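Local coordinates for protein BH2851 (Bacillus halodurans, PDB 2GFG) that is a putative adenylate cyclase of the CYTH family, built on an antiparallel barrel, whose function has not been established, at residues A[111-114]-A[115-118]. Residues are numbered along the deposited sequence; the frame is centred on the assembly and turned at random.
Sequences IPIS and QLKH
Leu116 folds back over the turn that precedes it and meets Ile111 and Ile113. Its CB lies 3.5 Å from Ile113 O, and CG lies about equally far from Ile113 O and Pro112 O, which are on the same side of it. CG stands anti to the carbonyl carbon, beside the backbone N (chi1 -74°); with chi2 extended (169°), CD1 comes to CG2 of Ile111 at 4.0 Å, the two side chains crossing at about a right angle, and rests near Ile113 CA, with Ile113 CG1 a little farther off. Leu48, Phe97 and Leu106 also touch Leu116, tying this buried leucine to the helices 47-50 and 101-108 and to the loop that carries Phe97.

On the more exposed side, Gln115 lays its CG against Pro112 CG (3.8 Å), and the bend at chi2 (-61°) turns the amide off the ring. Two successive backbone bonds hold the turn: Gln115 N donates to Pro112 O (3.0 Å) and Leu116 N to Ile113 O (3.1 Å), both moderately bent and arriving well above the carbonyl planes. A water donates to Ser114 O (2.6 Å) and to Leu116 O (2.7 Å), bridging the two carbonyls as the chain leaves the turn. These consecutive i to i+3 bonds mark a short 3-10 turn, here linking helix 101-108 to strand 117-131 of the CYTH barrel.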
ATOM      1  N   ILE A 111      15.535 -11.769  -7.764  1.00 45.72           N
ATOM      2  CA  ILE A 111      15.495 -10.365  -8.151  1.00 46.27           C
ATOM      3  C   ILE A 111      16.909  -9.809  -8.083  1.00 47.23           C
ATOM      4  O   ILE A 111      17.520  -9.833  -7.022  1.00 48.26           O
ATOM      5  CB  ILE A 111      14.590  -9.524  -7.194  1.00 46.51           C
ATOM      6  CG1 ILE A 111      13.171 -10.102  -7.114  1.00 44.28           C
ATOM      7  CG2 ILE A 111      14.551  -8.035  -7.643  1.00 45.40           C
ATOM      8  CD1 ILE A 111      12.342  -9.938  -8.397  1.00 47.97           C
ATOM      9  N   PRO A 112      17.453  -9.317  -9.230  1.00 48.46           N
ATOM     10  CA  PRO A 112      18.772  -8.690  -9.170  1.00 48.66           C
ATOM     11  C   PRO A 112      18.700  -7.329  -8.457  1.00 48.29           C
ATOM     12  O   PRO A 112      18.157  -6.371  -9.007  1.00 48.41           O
ATOM     13  CB  PRO A 112      19.148  -8.529 -10.645  1.00 48.64           C
ATOM     14  CG  PRO A 112      17.840  -8.432 -11.354  1.00 49.93           C
ATOM     15  CD  PRO A 112      16.900  -9.311 -10.603  1.00 49.07           C
ATOM     16  N   ILE A 113      19.190  -7.283  -7.211  1.00 48.58           N
ATOM     17  CA  ILE A 113      19.128  -6.060  -6.371  1.00 48.08           C
ATOM     18  C   ILE A 113      19.909  -4.885  -6.986  1.00 47.49           C
ATOM     19  O   ILE A 113      19.510  -3.719  -6.836  1.00 46.12           O
ATOM     20  CB  ILE A 113      19.616  -6.346  -4.891  1.00 48.96           C
ATOM     21  CG1 ILE A 113      18.575  -7.201  -4.136  1.00 49.76           C
ATOM     22  CG2 ILE A 113      19.880  -5.038  -4.113  1.00 48.78           C
ATOM     23  CD1 ILE A 113      18.925  -8.642  -4.045  1.00 52.69           C
ATOM     24  N   SER A 114      20.986  -5.198  -7.708  1.00 47.71           N
ATOM     25  CA  SER A 114      21.776  -4.179  -8.431  1.00 47.87           C
ATOM     26  C   SER A 114      20.972  -3.476  -9.552  1.00 48.08           C
ATOM     27  O   SER A 114      21.378  -2.420 -10.035  1.00 48.62           O
ATOM     28  CB  SER A 114      23.023  -4.812  -9.035  1.00 48.21           C
ATOM     29  OG  SER A 114      22.679  -5.696 -10.091  1.00 49.70           O
ATOM     30  N   GLN A 115      19.876  -4.109 -10.000  1.00 47.71           N
ATOM     31  CA  GLN A 115      19.006  -3.535 -11.039  1.00 47.77           C
ATOM     32  C   GLN A 115      17.821  -2.735 -10.468  1.00 46.16           C
ATOM     33  O   GLN A 115      17.128  -2.033 -11.216  1.00 43.95           O
ATOM     34  CB  GLN A 115      18.483  -4.645 -11.962  1.00 48.57           C
ATOM     35  CG  GLN A 115      19.577  -5.380 -12.726  1.00 50.48           C
ATOM     36  CD  GLN A 115      20.369  -4.460 -13.650  1.00 53.98           C
ATOM     37  OE1 GLN A 115      21.593  -4.359 -13.543  1.00 57.84           O
ATOM     38  NE2 GLN A 115      19.663  -3.738 -14.521  1.00 56.57           N
ATOM     39  N   LEU A 116      17.574  -2.863  -9.155  1.00 45.68           N
ATOM     40  CA  LEU A 116      16.481  -2.117  -8.497  1.00 45.30           C
ATOM     41  C   LEU A 116      16.853  -0.659  -8.337  1.00 45.26           C
ATOM     42  O   LEU A 116      18.005  -0.334  -8.061  1.00 45.19           O
ATOM     43  CB  LEU A 116      16.158  -2.712  -7.116  1.00 46.30           C
ATOM     44  CG  LEU A 116      15.406  -4.037  -7.083  1.00 46.81           C
ATOM     45  CD1 LEU A 116      15.411  -4.608  -5.670  1.00 48.36           C
ATOM     46  CD2 LEU A 116      13.980  -3.868  -7.586  1.00 47.19           C
ATOM     47  N   LYS A 117      15.870   0.222  -8.515  1.00 45.69           N
ATOM     48  CA  LYS A 117      16.077   1.666  -8.320  1.00 45.50           C
ATOM     49  C   LYS A 117      14.783   2.373  -7.958  1.00 44.43           C
ATOM     50  O   LYS A 117      13.688   1.858  -8.199  1.00 40.84           O
ATOM     51  CB  LYS A 117      16.680   2.290  -9.573  1.00 45.67           C
ATOM     52  CG  LYS A 117      15.864   2.064 -10.856  1.00 48.02           C
ATOM     53  CD  LYS A 117      16.642   2.499 -12.104  1.00 49.65           C
ATOM     54  CE  LYS A 117      17.830   1.566 -12.394  1.00 51.38           C
ATOM     55  NZ  LYS A 117      18.483   1.875 -13.703  1.00 52.90           N
ATOM     56  N   HIS A 118      14.921   3.565  -7.379  1.00 46.35           N
ATOM     57  CA  HIS A 118      13.775   4.382  -7.012  1.00 47.81           C
ATOM     58  C   HIS A 118      13.072   4.910  -8.277  1.00 48.36           C
ATOM     59  O   HIS A 118      13.637   5.714  -9.019  1.00 48.74           O
ATOM     60  CB  HIS A 118      14.213   5.538  -6.112  1.00 48.62           C
ATOM     61  CG  HIS A 118      13.084   6.387  -5.629  1.00 49.88           C
ATOM     62  ND1 HIS A 118      13.131   7.763  -5.641  1.00 52.52           N
ATOM     63  CD2 HIS A 118      11.850   6.057  -5.186  1.00 50.12           C
ATOM     64  CE1 HIS A 118      11.990   8.243  -5.180  1.00 53.94           C
ATOM     65  NE2 HIS A 118      11.195   7.229  -4.898  1.00 54.07           N
TER
HETATM   66  O   HOH W   1      20.218  -0.090  -9.549  1.00 43.86           O